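Local coordinates for protein lectin CEL-IV, C-type (Cucumaria echinata, PDB 3ALU) that binds galactose-containing sugars such as raffinose through a calcium-dependent C-type lectin domain, as part of a tetramer, at residues Q82-M87 / R121-A126; T48-S53 / T97-S102. All blocks are in the same frame, centred on the assembly; numbering follows the deposited sequence.

Interaction 1 (Q82-M87 / R121-A126). With GLA (alpha-D-galactopyranose), chain E; EDO (1,2-ethanediol), chain J.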
loop_
_atom_site.group_PDB
_atom_site.type_symbol
_atom_site.label_atom_id
_atom_site.label_comp_id
_atom_site.label_asym_id
_atom_site.label_seq_id
_atom_site.Cartn_x
_atom_site.Cartn_y
_atom_site.Cartn_z
ATOM N N GLN A 82 10.285 16.277 -25.569
ATOM C CA GLN A 82 11.391 15.679 -24.854
ATOM C C GLN A 82 11.200 16.000 -23.377
ATOM O O GLN A 82 10.911 17.129 -23.031
ATOM C CB GLN A 82 12.690 16.274 -25.360
ATOM C CG GLN A 82 12.848 15.962 -26.810
ATOM C CD GLN A 82 14.154 16.504 -27.375
ATOM O OE1 GLN A 82 14.184 17.559 -28.013
ATOM N NE2 GLN A 82 15.243 15.784 -27.133
ATOM N N VAL A 83 11.394 14.993 -22.535
ATOM C CA VAL A 83 11.131 15.109 -21.117
ATOM C C VAL A 83 12.361 14.607 -20.384
ATOM O O VAL A 83 12.757 13.425 -20.580
ATOM C CB VAL A 83 9.909 14.226 -20.761
ATOM C CG1 VAL A 83 9.626 14.219 -19.244
ATOM C CG2 VAL A 83 8.631 14.667 -21.589
ATOM N N TYR A 84 12.971 15.441 -19.535
ATOM C CA TYR A 84 14.164 15.050 -18.829
ATOM C C TYR A 84 13.983 13.863 -17.923
ATOM O O TYR A 84 12.969 13.739 -17.247
ATOM C CB TYR A 84 14.717 16.182 -17.966
ATOM C CG TYR A 84 15.560 17.182 -18.685
ATOM C CD1 TYR A 84 16.643 16.768 -19.510
ATOM C CD2 TYR A 84 15.358 18.546 -18.483
ATOM C CE1 TYR A 84 17.442 17.723 -20.147
ATOM C CE2 TYR A 84 16.160 19.499 -19.108
ATOM C CZ TYR A 84 17.232 19.070 -19.917
ATOM O OH TYR A 84 18.013 20.027 -20.555
ATOM N N ILE A 85 14.986 12.981 -17.959
ATOM C CA ILE A 85 15.158 11.948 -16.946
ATOM C C ILE A 85 16.545 12.161 -16.321
ATOM O O ILE A 85 17.302 13.063 -16.768
ATOM C CB ILE A 85 15.033 10.557 -17.566
ATOM C CG1 ILE A 85 16.096 10.379 -18.661
ATOM C CG2 ILE A 85 13.596 10.346 -18.141
ATOM C CD1 ILE A 85 16.031 8.954 -19.337
ATOM N N GLY A 86 16.898 11.348 -15.340
ATOM C CA GLY A 86 18.096 11.631 -14.509
ATOM C C GLY A 86 19.444 11.222 -15.107
ATOM O O GLY A 86 20.388 11.062 -14.360
ATOM N N MET A 87 19.533 11.154 -16.442
ATOM C CA MET A 87 20.749 10.632 -17.124
ATOM C C MET A 87 21.797 11.707 -17.405
ATOM O O MET A 87 21.504 12.701 -18.066
ATOM C CB MET A 87 20.296 9.996 -18.452
ATOM C CG MET A 87 21.429 9.509 -19.387
ATOM S SD MET A 87 22.688 8.454 -18.641
ATOM C CE MET A 87 21.774 6.915 -18.438
ATOM N N ARG A 121 22.865 15.457 -21.449
ATOM C CA ARG A 121 21.835 14.995 -20.502
ATOM C C ARG A 121 20.787 14.202 -21.268
ATOM O O ARG A 121 20.451 14.530 -22.413
ATOM C CB ARG A 121 21.157 16.219 -19.836
ATOM C CG ARG A 121 22.166 17.120 -19.065
ATOM C CD ARG A 121 22.829 16.342 -17.969
ATOM N NE ARG A 121 23.757 17.179 -17.176
ATOM C CZ ARG A 121 25.078 16.996 -17.100
ATOM N NH1 ARG A 121 25.690 16.020 -17.791
ATOM N NH2 ARG A 121 25.796 17.810 -16.315
ATOM N N GLY A 122 20.262 13.162 -20.644
ATOM C CA GLY A 122 19.246 12.340 -21.324
ATOM C C GLY A 122 17.805 12.800 -21.154
ATOM O O GLY A 122 17.434 13.370 -20.117
ATOM N N ALA A 123 16.988 12.527 -22.169
ATOM C CA ALA A 123 15.576 12.856 -22.116
ATOM C C ALA A 123 14.822 11.780 -22.854
ATOM O O ALA A 123 15.272 11.265 -23.911
ATOM C CB ALA A 123 15.309 14.207 -22.782
ATOM N N ILE A 124 13.654 11.436 -22.331
ATOM C CA ILE A 124 12.701 10.619 -23.094
ATOM C C ILE A 124 12.220 11.478 -24.242
ATOM O O ILE A 124 11.731 12.589 -24.030
ATOM C CB ILE A 124 11.505 10.178 -22.194
ATOM C CG1 ILE A 124 11.974 9.036 -21.272
ATOM C CG2 ILE A 124 10.258 9.760 -23.043
ATOM C CD1 ILE A 124 10.963 8.663 -20.149
ATOM N N ALA A 125 12.378 10.991 -25.464
ATOM C CA ALA A 125 11.954 11.772 -26.620
ATOM C C ALA A 125 10.670 11.112 -27.119
ATOM O O ALA A 125 10.716 10.111 -27.822
ATOM C CB ALA A 125 13.074 11.786 -27.686
ATOM N N ALA A 126 9.504 11.650 -26.742
ATOM C CA ALA A 126 8.252 10.924 -26.983
ATOM C C ALA A 126 7.605 11.164 -28.330
ATOM O O ALA A 126 6.541 10.566 -28.643
ATOM C CB ALA A 126 7.219 11.237 -25.855
HETATM C C1 GLA E . 18.981 16.870 -32.575
HETATM C C2 GLA E . 20.202 15.983 -32.296
HETATM C C3 GLA E . 19.829 14.565 -31.895
HETATM C C4 GLA E . 18.832 14.566 -30.729
HETATM C C5 GLA E . 17.661 15.510 -31.068
HETATM C C6 GLA E . 16.650 15.645 -29.917
HETATM O O2 GLA E . 21.026 15.888 -33.478
HETATM O O3 GLA E . 21.023 13.843 -31.553
HETATM O O4 GLA E . 19.533 15.047 -29.576
HETATM O O5 GLA E . 18.137 16.831 -31.384
HETATM O O6 GLA E . 17.313 16.291 -28.827
HETATM C C1 EDO J . 11.283 19.188 -26.702
HETATM O O1 EDO J . 9.948 19.331 -26.248
HETATM C C2 EDO J . 11.290 18.997 -28.195
HETATM O O2 EDO J . 12.358 19.753 -28.751
#

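Interaction 2 (T48-S53 / T97-S102)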
loop_
_atom_site.group_PDB
_atom_site.type_symbol
_atom_site.label_atom_id
_atom_site.label_comp_id
_atom_site.label_asym_id
_atom_site.label_seq_id
_atom_site.Cartn_x
_atom_site.Cartn_y
_atom_site.Cartn_z
ATOM N N THR A 48 16.267 12.449 -0.890
ATOM C CA THR A 48 15.419 13.334 -1.728
ATOM C C THR A 48 14.938 12.605 -2.952
ATOM O O THR A 48 15.499 11.563 -3.334
ATOM C CB THR A 48 16.165 14.477 -2.209
ATOM O OG1 THR A 48 17.283 14.161 -2.905
ATOM C CG2 THR A 48 16.417 15.373 -1.157
ATOM N N GLY A 49 13.919 13.163 -3.570
ATOM C CA GLY A 49 13.550 12.753 -4.930
ATOM C C GLY A 49 14.648 13.163 -5.913
ATOM O O GLY A 49 15.617 13.874 -5.566
ATOM N N HIS A 50 14.486 12.686 -7.136
ATOM C CA HIS A 50 15.474 12.876 -8.219
ATOM C C HIS A 50 14.714 12.787 -9.517
ATOM O O HIS A 50 13.578 12.296 -9.589
ATOM C CB HIS A 50 16.545 11.752 -8.231
ATOM C CG HIS A 50 17.429 11.781 -7.034
ATOM N ND1 HIS A 50 18.406 12.733 -6.858
ATOM C CD2 HIS A 50 17.391 11.053 -5.894
ATOM C CE1 HIS A 50 18.966 12.570 -5.667
ATOM N NE2 HIS A 50 18.368 11.558 -5.063
ATOM N N LEU A 51 15.333 13.295 -10.573
ATOM C CA LEU A 51 14.808 12.976 -11.889
ATOM C C LEU A 51 14.797 11.448 -11.994
ATOM O O LEU A 51 15.628 10.761 -11.388
ATOM C CB LEU A 51 15.680 13.573 -12.968
ATOM C CG LEU A 51 15.524 15.069 -13.188
ATOM C CD1 LEU A 51 16.709 15.606 -13.999
ATOM C CD2 LEU A 51 14.230 15.341 -13.906
ATOM N N ALA A 52 13.849 10.911 -12.783
ATOM C CA ALA A 52 13.614 9.484 -12.835
ATOM C C ALA A 52 14.820 8.733 -13.394
ATOM O O ALA A 52 15.409 9.189 -14.354
ATOM C CB ALA A 52 12.402 9.200 -13.711
ATOM N N SER A 53 15.124 7.588 -12.808
ATOM C CA SER A 53 16.080 6.641 -13.442
ATOM C C SER A 53 15.280 5.474 -14.017
ATOM O O SER A 53 14.139 5.318 -13.631
ATOM C CB SER A 53 17.093 6.159 -12.451
ATOM O OG SER A 53 16.555 5.411 -11.348
ATOM N N THR A 97 25.692 8.128 -15.821
ATOM C CA THR A 97 25.271 8.024 -14.421
ATOM C C THR A 97 23.836 8.533 -14.317
ATOM O O THR A 97 23.399 9.363 -15.113
ATOM C CB THR A 97 26.146 8.865 -13.429
ATOM O OG1 THR A 97 26.180 10.239 -13.833
ATOM C CG2 THR A 97 27.623 8.351 -13.370
ATOM N N TRP A 98 23.162 8.055 -13.279
ATOM C CA TRP A 98 21.862 8.556 -12.905
ATOM C C TRP A 98 22.026 9.449 -11.697
ATOM O O TRP A 98 22.824 9.138 -10.793
ATOM C CB TRP A 98 20.950 7.397 -12.508
ATOM C CG TRP A 98 20.537 6.475 -13.608
ATOM C CD1 TRP A 98 20.887 5.154 -13.754
ATOM C CD2 TRP A 98 19.648 6.777 -14.693
ATOM N NE1 TRP A 98 20.286 4.620 -14.891
ATOM C CE2 TRP A 98 19.502 5.594 -15.465
ATOM C CE3 TRP A 98 18.941 7.947 -15.081
ATOM C CZ2 TRP A 98 18.700 5.531 -16.611
ATOM C CZ3 TRP A 98 18.141 7.891 -16.211
ATOM C CH2 TRP A 98 18.008 6.683 -16.973
ATOM N N THR A 99 21.225 10.520 -11.657
ATOM C CA THR A 99 21.267 11.446 -10.504
ATOM C C THR A 99 20.918 10.797 -9.191
ATOM O O THR A 99 21.378 11.277 -8.147
ATOM C CB THR A 99 20.408 12.702 -10.717
ATOM O OG1 THR A 99 19.027 12.318 -10.894
ATOM C CG2 THR A 99 20.931 13.525 -11.941
ATOM N N ASP A 100 20.170 9.696 -9.210
ATOM C CA ASP A 100 19.868 8.976 -7.981
ATOM C C ASP A 100 20.966 7.998 -7.544
ATOM O O ASP A 100 20.814 7.337 -6.521
ATOM C CB ASP A 100 18.470 8.310 -8.020
ATOM C CG ASP A 100 18.386 7.152 -8.995
ATOM O OD1 ASP A 100 17.293 6.536 -9.081
ATOM O OD2 ASP A 100 19.381 6.848 -9.679
ATOM N N GLY A 101 22.053 7.905 -8.309
ATOM C CA GLY A 101 23.177 7.043 -7.934
ATOM C C GLY A 101 22.967 5.582 -8.238
ATOM O O GLY A 101 23.825 4.760 -7.894
ATOM N N SER A 102 21.861 5.249 -8.915
ATOM C CA SER A 102 21.589 3.849 -9.271
ATOM C C SER A 102 22.455 3.417 -10.475
ATOM O O SER A 102 23.013 4.256 -11.184
ATOM C CB SER A 102 20.084 3.629 -9.561
ATOM O OG SER A 102 19.700 4.408 -10.680
HETATM O O HOH W 1 18.166 9.601 -11.493
#

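Interaction 1 (Q82-M87 / R121-A126)
Val-83 and Ile-124 form the hydrogen-bonded pair at the middle of an antiparallel contact between strands 82-85 and 121-125, whose short axes approach to 4.3 Å with 134° between their directions. Val-83 N donates to Ile-124 O at 2.9 Å, and Ile-124 N returns a bond to Val-83 O at 2.8 Å. Gln-82 with Ala-125 and Tyr-84 with Ala-123 are the flanking non-hydrogen-bonded pairs. Further on the pairing shifts: Ile-85 N reaches Gly-122 O over a longer 3.3 Å, and after the corner at Gly-86 the Gly-122 N donates to Met-87 O. Met-87 CB packs 3.9 Å from Gly-122 CA, where the glycine has no side chain.

One face carries Val-83 and Ile-124, which pack on helix 57-70 and on Ile-146. Ile-85 CG2 lies 3.7 Å from Ile-124 CD1, the two side chains crossing at about a right angle. Gln-82 and Tyr-84 share the other face. The Tyr-84 ring presents its edge to Gly-122 O, 3.5 Å from CD1, and its hydroxyl is hydrogen-bonded to Asn-141 O.

In this C-type lectin fold, the start of strand 82-85 borders the calcium-dependent sugar site, and Gln-82 is the residue of this contact that lines it. Its CG stands anti to the carbonyl carbon (chi1 -62°) and the chain beyond is extended (chi2 -179°), which carries the amide out to the ligand. There NE2 donates to O6 of the galactose at 2.7 Å, while OE1 accepts from O2 of a 1,2-ethanediol, probably a crystallisation additive, whose O1 accepts a hydrogen bond from Gln-82 N. The same galactose is also hydrogen-bonded to Asn-115 ND2.

Interaction 2 (T48-S53 / T97-S102)
Ser-53 packing on the indole of Trp-98 and His-50 packing on Asp-100 make this a partly buried contact of side chains and one water, without direct backbone hydrogen bonds between the segments. It sits where the chain leaving strand 45-51 meets the turn that follows strand 96-98. Ser-53 CA lies 3.6 Å from the centroid of the six-membered ring of Trp-98 and 15° off its normal, a CH-pi contact, while Ser-53 CB rests over the same ring system, 3.5 Å from Trp-98 CD2. The His-50 ring likewise receives Asp-100 CA over one face, 3.9 Å from its centroid, and its ND1 is hydrogen-bonded to Glu-30 of helix 26-33.

Residues 98 to 101 form a type I beta turn, closed by Gly-101 N to Trp-98 O, and Asp-100 adds an Asx turn within the C-type lectin fold. Its CG sits between the backbone N and the carbonyl carbon (chi1 69°), which brings the carboxylate round to Ser-102. Its OD2 takes two donors: Ser-102 OG at 2.7 Å on its syn side, and Ser-102 N at 3.0 Å from well above the carboxylate plane. Gln-148 NE2 donates to the other oxygen, OD1, which the hydroxyl of Ser-53 also approaches, although the position of that hydroxyl is less certain.

One water bridges the two segments. It donates to Leu-51 O at 2.8 Å and to Thr-99 OG1 at 2.9 Å and accepts from Asp-100 N, while Thr-99 OG1 is also hydrogen-bonded to Glu-30.

In the fold
Interactions 1 and 2 lie 12 Å apart, centre to centre, within one C-type lectin domain, and meet at Gly-86. There Gly-86 N and Ala-52 O are 2.8 Å apart and Gly-86 O and Thr-99 N 2.9 Å, both probable hydrogen bonds, while Gly-86 C packs 3.3 Å from Trp-98 CE3. Along the chain the segments alternate, 48-53, 82-87, 97-102 and 121-126. Strand 82-89 pairs with 120-125 and, in the same sheet, with 96-98. Interaction 1 reaches the galactose through Gln-82, whereas interaction 2 is structural packing away from the sugar, with Trp-98 about 11 Å from calcium ligand Asp-136 between side chains.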